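Local atomic coordinates of superoxide dismutase (Clostridium difficile, PDB entry 4JZ2), a protein that probably disproportionates superoxide to hydrogen peroxide and dioxygen at a manganese or iron site, occupied here by cobalt, as a member of the iron/manganese superoxide dismutase family. Residues Y13-L18 / T26-H31; K33-Y38 / N84-F89; A134-T139 / P162-D167. All blocks are in the same frame, centred on the assembly; numbering follows the deposited sequence.

Contact 1: residues Y13-L18 / T26-H31; sequences YAYDAL and TMKLHH. With CO (cobalt (II) ion), chain B.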
loop_
_atom_site.group_PDB
_atom_site.type_symbol
_atom_site.label_atom_id
_atom_site.label_comp_id
_atom_site.label_asym_id
_atom_site.label_seq_id
_atom_site.Cartn_x
_atom_site.Cartn_y
_atom_site.Cartn_z
ATOM N N TYR A 13 18.113 -6.238 17.937
ATOM C CA TYR A 13 17.618 -7.067 19.035
ATOM C C TYR A 13 17.174 -8.374 18.394
ATOM O O TYR A 13 17.176 -8.492 17.164
ATOM C CB TYR A 13 16.442 -6.386 19.757
ATOM C CG TYR A 13 15.623 -5.536 18.809
ATOM C CD1 TYR A 13 14.699 -6.116 17.949
ATOM C CD2 TYR A 13 15.805 -4.157 18.748
ATOM C CE1 TYR A 13 13.967 -5.344 17.044
ATOM C CE2 TYR A 13 15.085 -3.375 17.850
ATOM C CZ TYR A 13 14.170 -3.976 16.996
ATOM O OH TYR A 13 13.455 -3.202 16.098
ATOM N N ALA A 14 16.803 -9.352 19.215
ATOM C CA ALA A 14 16.360 -10.654 18.714
ATOM C C ALA A 14 15.093 -10.490 17.870
ATOM O O ALA A 14 14.295 -9.594 18.134
ATOM C CB ALA A 14 16.096 -11.610 19.892
ATOM N N TYR A 15 14.898 -11.350 16.871
ATOM C CA TYR A 15 13.698 -11.250 16.039
ATOM C C TYR A 15 12.402 -11.398 16.838
ATOM O O TYR A 15 11.357 -10.880 16.428
ATOM C CB TYR A 15 13.741 -12.215 14.845
ATOM C CG TYR A 15 14.752 -11.809 13.791
ATOM C CD1 TYR A 15 14.367 -11.087 12.664
ATOM C CD2 TYR A 15 16.099 -12.123 13.938
ATOM C CE1 TYR A 15 15.301 -10.708 11.704
ATOM C CE2 TYR A 15 17.037 -11.748 12.989
ATOM C CZ TYR A 15 16.635 -11.040 11.872
ATOM O OH TYR A 15 17.578 -10.671 10.926
ATOM N N ASP A 16 12.459 -12.081 17.986
ATOM C CA ASP A 16 11.263 -12.238 18.817
ATOM C C ASP A 16 11.204 -11.240 19.978
ATOM O O ASP A 16 10.334 -11.333 20.847
ATOM C CB ASP A 16 11.121 -13.682 19.329
ATOM C CG ASP A 16 12.194 -14.057 20.344
ATOM O OD1 ASP A 16 13.198 -13.317 20.479
ATOM O OD2 ASP A 16 12.032 -15.105 21.003
ATOM N N ALA A 17 12.111 -10.268 19.975
ATOM C CA ALA A 17 12.223 -9.349 21.103
ATOM C C ALA A 17 10.998 -8.456 21.285
ATOM O O ALA A 17 10.721 -8.004 22.396
ATOM C CB ALA A 17 13.489 -8.504 20.987
ATOM N N LEU A 18 10.254 -8.207 20.204
ATOM C CA LEU A 18 9.110 -7.303 20.280
ATOM C C LEU A 18 7.769 -8.007 20.521
ATOM O O LEU A 18 6.719 -7.360 20.568
ATOM C CB LEU A 18 9.041 -6.414 19.024
ATOM C CG LEU A 18 10.357 -5.692 18.715
ATOM C CD1 LEU A 18 10.202 -4.759 17.516
ATOM C CD2 LEU A 18 10.824 -4.926 19.954
ATOM N N THR A 26 6.918 -11.796 11.384
ATOM C CA THR A 26 6.896 -10.503 10.704
ATOM C C THR A 26 8.260 -9.825 10.769
ATOM O O THR A 26 8.750 -9.310 9.762
ATOM C CB THR A 26 5.823 -9.611 11.289
ATOM O OG1 THR A 26 4.551 -10.126 10.884
ATOM C CG2 THR A 26 5.980 -8.157 10.782
ATOM N N MET A 27 8.892 -9.845 11.943
ATOM C CA MET A 27 10.216 -9.241 12.066
ATOM C C MET A 27 11.206 -9.874 11.099
ATOM O O MET A 27 11.997 -9.173 10.462
ATOM C CB MET A 27 10.737 -9.320 13.510
ATOM C CG MET A 27 9.901 -8.554 14.531
ATOM S SD MET A 27 9.746 -6.762 14.227
ATOM C CE MET A 27 11.468 -6.320 13.973
ATOM N N LYS A 28 11.177 -11.200 10.982
ATOM C CA LYS A 28 12.043 -11.884 10.023
ATOM C C LYS A 28 11.766 -11.424 8.598
ATOM O O LYS A 28 12.680 -11.059 7.858
ATOM C CB LYS A 28 11.845 -13.402 10.096
ATOM C CG LYS A 28 12.430 -14.065 11.336
ATOM C CD LYS A 28 13.689 -14.859 10.990
ATOM C CE LYS A 28 14.239 -15.580 12.222
ATOM N NZ LYS A 28 15.693 -15.922 12.097
ATOM N N LEU A 29 10.499 -11.452 8.208
ATOM C CA LEU A 29 10.136 -11.062 6.842
ATOM C C LEU A 29 10.492 -9.600 6.606
ATOM O O LEU A 29 11.110 -9.246 5.603
ATOM C CB LEU A 29 8.635 -11.257 6.606
ATOM C CG LEU A 29 8.132 -12.699 6.495
ATOM C CD1 LEU A 29 6.623 -12.727 6.541
ATOM C CD2 LEU A 29 8.621 -13.331 5.212
ATOM N N HIS A 30 10.084 -8.758 7.540
ATOM C CA HIS A 30 10.204 -7.315 7.374
ATOM C C HIS A 30 11.660 -6.910 7.181
ATOM O O HIS A 30 11.995 -6.163 6.253
ATOM C CB HIS A 30 9.612 -6.610 8.586
ATOM C CG HIS A 30 9.105 -5.235 8.295
ATOM N ND1 HIS A 30 8.610 -4.400 9.280
ATOM C CD2 HIS A 30 9.005 -4.539 7.138
ATOM C CE1 HIS A 30 8.234 -3.260 8.744
ATOM N NE2 HIS A 30 8.464 -3.316 7.438
ATOM N N HIS A 31 12.527 -7.427 8.048
ATOM C CA HIS A 31 13.947 -7.095 7.997
ATOM C C HIS A 31 14.693 -7.860 6.908
ATOM O O HIS A 31 15.426 -7.274 6.103
ATOM C CB HIS A 31 14.610 -7.354 9.358
ATOM C CG HIS A 31 16.082 -7.063 9.370
ATOM N ND1 HIS A 31 17.017 -7.943 8.879
ATOM C CD2 HIS A 31 16.772 -5.984 9.820
ATOM C CE1 HIS A 31 18.228 -7.420 9.016
ATOM N NE2 HIS A 31 18.104 -6.236 9.584
HETATM CO CO CO B . 7.965 -1.953 5.841
HETATM O O HOH W 1 7.152 -0.125 4.500
#

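Contact 2: residues K33-Y38 / N84-F89; sequences KHYQAY and NHKFFF. With CO (cobalt (II) ion), chain B.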
loop_
_atom_site.group_PDB
_atom_site.type_symbol
_atom_site.label_atom_id
_atom_site.label_comp_id
_atom_site.label_asym_id
_atom_site.label_seq_id
_atom_site.Cartn_x
_atom_site.Cartn_y
_atom_site.Cartn_z
ATOM N N LYS A 33 13.571 -9.718 4.298
ATOM C CA LYS A 33 13.067 -9.726 2.924
ATOM C C LYS A 33 12.760 -8.322 2.393
ATOM O O LYS A 33 13.327 -7.904 1.392
ATOM C CB LYS A 33 11.824 -10.612 2.805
ATOM C CG LYS A 33 12.023 -12.025 3.296
ATOM C CD LYS A 33 13.069 -12.749 2.486
ATOM C CE LYS A 33 13.127 -14.213 2.903
ATOM N NZ LYS A 33 14.075 -14.961 2.036
ATOM N N HIS A 34 11.865 -7.602 3.063
ATOM C CA HIS A 34 11.465 -6.271 2.589
ATOM C C HIS A 34 12.599 -5.250 2.643
ATOM O O HIS A 34 12.916 -4.611 1.644
ATOM C CB HIS A 34 10.260 -5.753 3.369
ATOM C CG HIS A 34 9.016 -6.553 3.152
ATOM N ND1 HIS A 34 8.134 -6.297 2.121
ATOM C CD2 HIS A 34 8.496 -7.608 3.831
ATOM C CE1 HIS A 34 7.131 -7.157 2.175
ATOM N NE2 HIS A 34 7.327 -7.960 3.210
ATOM N N TYR A 35 13.213 -5.101 3.806
ATOM C CA TYR A 35 14.289 -4.128 3.971
ATOM C C TYR A 35 15.444 -4.510 3.051
ATOM O O TYR A 35 15.974 -3.667 2.302
ATOM C CB TYR A 35 14.696 -4.084 5.451
ATOM C CG TYR A 35 15.899 -3.225 5.816
ATOM C CD1 TYR A 35 16.334 -2.166 5.005
ATOM C CD2 TYR A 35 16.580 -3.458 7.003
ATOM C CE1 TYR A 35 17.444 -1.382 5.378
ATOM C CE2 TYR A 35 17.673 -2.699 7.381
ATOM C CZ TYR A 35 18.106 -1.667 6.577
ATOM O OH TYR A 35 19.199 -0.944 6.998
ATOM N N GLN A 36 15.810 -5.792 3.078
ATOM C CA GLN A 36 16.854 -6.310 2.199
ATOM C C GLN A 36 16.598 -6.003 0.723
ATOM O O GLN A 36 17.530 -5.696 -0.010
ATOM C CB GLN A 36 17.023 -7.825 2.374
ATOM C CG GLN A 36 18.099 -8.414 1.492
ATOM C CD GLN A 36 19.494 -8.134 2.029
ATOM O OE1 GLN A 36 19.799 -8.442 3.188
ATOM N NE2 GLN A 36 20.343 -7.534 1.198
ATOM N N ALA A 37 15.345 -6.086 0.285
ATOM C CA ALA A 37 15.028 -5.829 -1.128
ATOM C C ALA A 37 15.261 -4.366 -1.531
ATOM O O ALA A 37 15.747 -4.074 -2.634
ATOM C CB ALA A 37 13.588 -6.217 -1.425
ATOM N N TYR A 38 14.880 -3.447 -0.653
ATOM C CA TYR A 38 15.101 -2.031 -0.929
ATOM C C TYR A 38 16.588 -1.756 -1.090
ATOM O O TYR A 38 16.998 -1.033 -1.991
ATOM C CB TYR A 38 14.525 -1.154 0.180
ATOM C CG TYR A 38 13.011 -1.184 0.239
ATOM C CD1 TYR A 38 12.245 -0.829 -0.865
ATOM C CD2 TYR A 38 12.356 -1.564 1.394
ATOM C CE1 TYR A 38 10.853 -0.854 -0.812
ATOM C CE2 TYR A 38 10.972 -1.603 1.457
ATOM C CZ TYR A 38 10.228 -1.248 0.347
ATOM O OH TYR A 38 8.849 -1.281 0.432
ATOM N N ASN A 84 13.972 4.387 5.654
ATOM C CA ASN A 84 12.817 4.314 6.542
ATOM C C ASN A 84 12.856 3.059 7.404
ATOM O O ASN A 84 12.463 3.092 8.562
ATOM C CB ASN A 84 11.500 4.329 5.752
ATOM C CG ASN A 84 11.255 5.647 5.045
ATOM O OD1 ASN A 84 11.860 6.657 5.386
ATOM N ND2 ASN A 84 10.359 5.641 4.053
ATOM N N HIS A 85 13.314 1.952 6.832
ATOM C CA HIS A 85 13.321 0.704 7.585
ATOM C C HIS A 85 14.466 0.654 8.592
ATOM O O HIS A 85 14.284 0.212 9.729
ATOM C CB HIS A 85 13.320 -0.506 6.644
ATOM C CG HIS A 85 11.987 -0.748 6.016
ATOM N ND1 HIS A 85 11.590 -0.120 4.850
ATOM C CD2 HIS A 85 10.932 -1.491 6.420
ATOM C CE1 HIS A 85 10.361 -0.497 4.550
ATOM N NE2 HIS A 85 9.938 -1.331 5.484
ATOM N N LYS A 86 15.642 1.109 8.180
ATOM C CA LYS A 86 16.735 1.236 9.132
ATOM C C LYS A 86 16.234 2.054 10.317
ATOM O O LYS A 86 16.397 1.653 11.477
ATOM C CB LYS A 86 17.954 1.918 8.511
ATOM C CG LYS A 86 19.169 1.848 9.434
ATOM C CD LYS A 86 20.157 2.973 9.197
ATOM C CE LYS A 86 20.864 2.833 7.874
ATOM N NZ LYS A 86 21.992 3.809 7.762
ATOM N N PHE A 87 15.620 3.198 10.017
ATOM C CA PHE A 87 15.071 4.083 11.043
ATOM C C PHE A 87 14.037 3.378 11.914
ATOM O O PHE A 87 14.040 3.502 13.145
ATOM C CB PHE A 87 14.423 5.326 10.406
ATOM C CG PHE A 87 13.877 6.306 11.415
ATOM C CD1 PHE A 87 14.633 7.407 11.814
ATOM C CD2 PHE A 87 12.628 6.121 11.982
ATOM C CE1 PHE A 87 14.153 8.305 12.747
ATOM C CE2 PHE A 87 12.136 7.019 12.923
ATOM C CZ PHE A 87 12.903 8.113 13.310
ATOM N N PHE A 88 13.150 2.632 11.263
ATOM C CA PHE A 88 12.029 1.995 11.952
ATOM C C PHE A 88 12.497 0.928 12.957
ATOM O O PHE A 88 12.047 0.904 14.111
ATOM C CB PHE A 88 11.077 1.388 10.913
ATOM C CG PHE A 88 9.843 0.751 11.505
ATOM C CD1 PHE A 88 8.974 1.491 12.277
ATOM C CD2 PHE A 88 9.534 -0.575 11.226
ATOM C CE1 PHE A 88 7.830 0.910 12.820
ATOM C CE2 PHE A 88 8.391 -1.164 11.747
ATOM C CZ PHE A 88 7.540 -0.425 12.551
ATOM N N PHE A 89 13.415 0.064 12.542
ATOM C CA PHE A 89 13.896 -0.961 13.460
ATOM C C PHE A 89 14.698 -0.315 14.605
ATOM O O PHE A 89 14.656 -0.791 15.744
ATOM C CB PHE A 89 14.699 -2.022 12.729
ATOM C CG PHE A 89 13.915 -2.727 11.650
ATOM C CD1 PHE A 89 12.656 -3.245 11.922
ATOM C CD2 PHE A 89 14.429 -2.856 10.373
ATOM C CE1 PHE A 89 11.923 -3.884 10.930
ATOM C CE2 PHE A 89 13.702 -3.499 9.373
ATOM C CZ PHE A 89 12.456 -4.012 9.652
HETATM CO CO CO B . 7.965 -1.953 5.841
HETATM O O HOH W 1 7.152 -0.125 4.500
#

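Contact 3: residues A134-T139 / P162-D167; sequences AWLVAT and PIIGLD. With CO (cobalt (II) ion), chain B.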
loop_
_atom_site.group_PDB
_atom_site.type_symbol
_atom_site.label_atom_id
_atom_site.label_comp_id
_atom_site.label_asym_id
_atom_site.label_seq_id
_atom_site.Cartn_x
_atom_site.Cartn_y
_atom_site.Cartn_z
ATOM N N ALA A 134 3.482 7.089 9.324
ATOM C CA ALA A 134 3.140 8.242 10.152
ATOM C C ALA A 134 4.392 8.641 10.903
ATOM O O ALA A 134 5.131 7.778 11.379
ATOM C CB ALA A 134 2.016 7.896 11.142
ATOM N N TRP A 135 4.620 9.944 11.025
ATOM C CA TRP A 135 5.869 10.452 11.580
ATOM C C TRP A 135 5.633 11.531 12.619
ATOM O O TRP A 135 4.742 12.376 12.474
ATOM C CB TRP A 135 6.732 11.094 10.487
ATOM C CG TRP A 135 7.046 10.228 9.298
ATOM C CD1 TRP A 135 6.375 10.198 8.107
ATOM C CD2 TRP A 135 8.124 9.304 9.175
ATOM N NE1 TRP A 135 6.968 9.300 7.251
ATOM C CE2 TRP A 135 8.047 8.736 7.885
ATOM C CE3 TRP A 135 9.156 8.891 10.034
ATOM C CZ2 TRP A 135 8.947 7.767 7.434
ATOM C CZ3 TRP A 135 10.062 7.947 9.580
ATOM C CH2 TRP A 135 9.948 7.389 8.290
ATOM N N LEU A 136 6.458 11.512 13.657
ATOM C CA LEU A 136 6.670 12.699 14.465
ATOM C C LEU A 136 7.957 13.327 13.950
ATOM O O LEU A 136 9.003 12.672 13.936
ATOM C CB LEU A 136 6.818 12.324 15.942
ATOM C CG LEU A 136 7.260 13.455 16.877
ATOM C CD1 LEU A 136 6.166 14.507 17.008
ATOM C CD2 LEU A 136 7.620 12.889 18.241
ATOM N N VAL A 137 7.883 14.585 13.513
ATOM C CA VAL A 137 9.012 15.230 12.865
ATOM C C VAL A 137 9.329 16.561 13.539
ATOM O O VAL A 137 8.479 17.148 14.206
ATOM C CB VAL A 137 8.728 15.493 11.374
ATOM C CG1 VAL A 137 8.493 14.179 10.632
ATOM C CG2 VAL A 137 7.534 16.419 11.211
ATOM N N ALA A 138 10.558 17.024 13.359
ATOM C CA ALA A 138 10.988 18.298 13.925
ATOM C C ALA A 138 11.592 19.181 12.846
ATOM O O ALA A 138 12.352 18.705 11.997
ATOM C CB ALA A 138 11.994 18.068 15.030
ATOM N N THR A 139 11.246 20.466 12.876
ATOM C CA THR A 139 11.898 21.442 12.020
ATOM C C THR A 139 13.291 21.655 12.569
ATOM O O THR A 139 13.605 21.204 13.667
ATOM C CB THR A 139 11.185 22.789 12.070
ATOM O OG1 THR A 139 11.239 23.291 13.413
ATOM C CG2 THR A 139 9.740 22.633 11.652
ATOM N N PRO A 162 12.960 13.155 11.224
ATOM C CA PRO A 162 12.092 12.156 11.858
ATOM C C PRO A 162 12.532 11.932 13.300
ATOM O O PRO A 162 13.726 11.755 13.556
ATOM C CB PRO A 162 12.341 10.886 11.033
ATOM C CG PRO A 162 13.089 11.316 9.820
ATOM C CD PRO A 162 13.840 12.554 10.212
ATOM N N ILE A 163 11.580 11.958 14.225
ATOM C CA ILE A 163 11.856 11.694 15.633
ATOM C C ILE A 163 11.407 10.268 15.982
ATOM O O ILE A 163 12.184 9.459 16.495
ATOM C CB ILE A 163 11.145 12.728 16.526
ATOM C CG1 ILE A 163 11.580 14.144 16.122
ATOM C CG2 ILE A 163 11.450 12.474 18.009
ATOM C CD1 ILE A 163 13.089 14.316 16.044
ATOM N N ILE A 164 10.143 9.965 15.696
ATOM C CA ILE A 164 9.710 8.566 15.598
ATOM C C ILE A 164 8.859 8.415 14.342
ATOM O O ILE A 164 8.408 9.407 13.778
ATOM C CB ILE A 164 8.893 8.101 16.806
ATOM C CG1 ILE A 164 7.491 8.718 16.789
ATOM C CG2 ILE A 164 9.644 8.387 18.112
ATOM C CD1 ILE A 164 6.566 8.161 17.867
ATOM N N GLY A 165 8.641 7.176 13.914
ATOM C CA GLY A 165 7.911 6.912 12.688
ATOM C C GLY A 165 7.344 5.504 12.741
ATOM O O GLY A 165 8.003 4.605 13.247
ATOM N N LEU A 166 6.135 5.321 12.218
ATOM C CA LEU A 166 5.468 4.019 12.222
ATOM C C LEU A 166 5.157 3.579 10.793
ATOM O O LEU A 166 4.520 4.318 10.044
ATOM C CB LEU A 166 4.169 4.106 13.022
ATOM C CG LEU A 166 3.259 2.868 13.055
ATOM C CD1 LEU A 166 4.005 1.639 13.577
ATOM C CD2 LEU A 166 2.019 3.158 13.892
ATOM N N ASP A 167 5.628 2.389 10.429
ATOM C CA ASP A 167 5.346 1.767 9.138
ATOM C C ASP A 167 3.905 1.241 9.140
ATOM O O ASP A 167 3.566 0.367 9.949
ATOM C CB ASP A 167 6.328 0.608 8.944
ATOM C CG ASP A 167 6.294 0.010 7.555
ATOM O OD1 ASP A 167 5.478 0.432 6.705
ATOM O OD2 ASP A 167 7.115 -0.908 7.292
HETATM CO CO CO B . 7.965 -1.953 5.841
HETATM O O HOH W 1 7.152 -0.125 4.500
#

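Contact 1: residues Y13-L18 / T26-H31
The loop carrying Y15 folds back against the helical turn carrying M27, their CA atoms 5.7 Å apart, with a type I beta turn from A14 to A17 shaping the loop. The loop leads into helix 24-46, the first long helix of the alpha-hairpin domain of iron/manganese superoxide dismutases, and packs beside the first turns of that helix, which also carries the metal ligand H30.

Y15 does most of the work. Its ring lies across the helix at M27 and K28, with CD1 3.6 Å from the CA of K28 and the carbonyl carbon of M27 at its edge, in plane. K28 bends at chi2 (-107°), which folds its chain over one face of the ring and sets NZ 4.6 Å from the ring centroid, a cation-pi contact at the exposed margin. One turn further along, the edge of the Y15 ring is directed at the face of H31 in an offset edge-to-face pair, planes at 85°. The phenol OH is hydrogen-bonded to D32, while H31 gives its NE2 to the backbone oxygen of K9, so each ring also has a polar anchor outside the contact.

M27 meets the remaining part of the loop. Its chain, bent at both chi2 and chi3, passes CG within 3.3 Å of the Y15 O and then turns its sulfur and methyl toward L18 and Y13. L18 CD1 meets SD at 3.9 Å. Y13 receives the methyl at its ring edge, near the ring plane, and its OH is hydrogen-bonded to the backbone oxygen of F89. H30 takes no part in the loop packing; its NE2 binds the cobalt at 2.2 Å.

Contact 2: residues K33-Y38 / N84-F89
Two helical turns run roughly antiparallel here, their axes 10.2 Å apart at closest approach and 142° between their directions, with the CA atoms of Y35 and H85 the nearest pair at 6.1 Å. They belong to the two long helices of the alpha-hairpin domain, and the first widens into a pi-type turn at 33-35.

Y35 reaches across to the second helix because its CG stands opposite the backbone N (chi1 174°). H85 CB sits over one face of the ring, 4.2 Å from the centroid, in a CH-pi contact, and the backbone N of K86 lies over the ring nearer its rim. At the far end the phenol oxygen comes 3.5 Å from K86 CB and is hydrogen-bonded to the backbone N of K9. Y35 CD2 also touches F89 CE2 at 3.7 Å, in the plane of the F89 ring and at its edge.

Y38, one turn after Y35 on helix 24-46, approaches the H85 imidazole. The two planes are near parallel, at 26°, but slid so far apart that the rings barely overlap; CE2 of Y38 is 3.3 Å from CE1 of H85. The imidazole is held at both nitrogens: ND1 is hydrogen-bonded to G81 O, one turn back, and NE2 binds the cobalt at 2.1 Å. That double hold fixes its rotation.

Around this buried core, F87 and F88 on helix 72-90 pack on strand 161-167, N84 rests on W133 and W135 of strand 132-138, and H34 NE2 of helix 24-46 is hydrogen-bonded to Y174 OH of the second subunit.

Contact 3: residues A134-T139 / P162-D167
A classic beta bulge interrupts the antiparallel pairing of strands 132-138 and 161-167 in the three-stranded sheet of the C-terminal domain, a short distance before the metal ligand D167. Near the ligand the ladder is regular: A134 and L166 form a hydrogen-bonded pair, A134 N to L166 O at 3.0 Å and L166 N to A134 O at 2.8 Å. G165 then faces W135 in a non-hydrogen-bonded pair with CA atoms only 4.2 Å apart.

At L136 the register slips. Its N donates to I164 O from 30° outside the carbonyl plane, while its O accepts a straight bond from I163 N at 2.7 Å and a weak one from I164 N. Both isoleucines therefore face this one leucine, the mark of the bulge, and the chain turns a corner there. L136 CD2 reaches I163 CG2 at 3.9 Å, and its CB meets I164 CG1. I163 also extends CD1 to the methyl of A138.

On the other face of the sheet W135 and P162 point the same way, side by side. The indole leans obliquely against G165, its CE3 3.5 Å from the glycine CA and 3.9 Å from P162 CB; its NE1 is hydrogen-bonded to T149 OG1 of strand 144-150.

D167 points away from the partner strand at CB, and its OD2 binds the cobalt at 2.0 Å; OD1, tied to W169 N, accepts a weak hydrogen bond from the bound water. An aspartate ligand delivered from the end of a sheet strand is characteristic of the iron/manganese superoxide dismutase fold.

All three contacts converge on one cobalt ion, each giving it a single protein ligand: H30 from contact 1, H85 from contact 2 and D167 from contact 3. H171 and a water shared by all three complete the site. Contacts 1 and 2 have centres 12 Å apart and share helix 24-46, where H30 O lies 2.9 Å from Y35 N, a probable hydrogen bond. Contact 3 is centred 21 Å from contact 1 and 16 Å from contact 2. The two domains meet where F88 CD1 lies 3.4 Å from G165 O and F87 CZ 3.5 Å from I163 O. The metal bridges them, with H30 and H85 from the alpha-hairpin domain, D167 and H171 from the C-terminal domain.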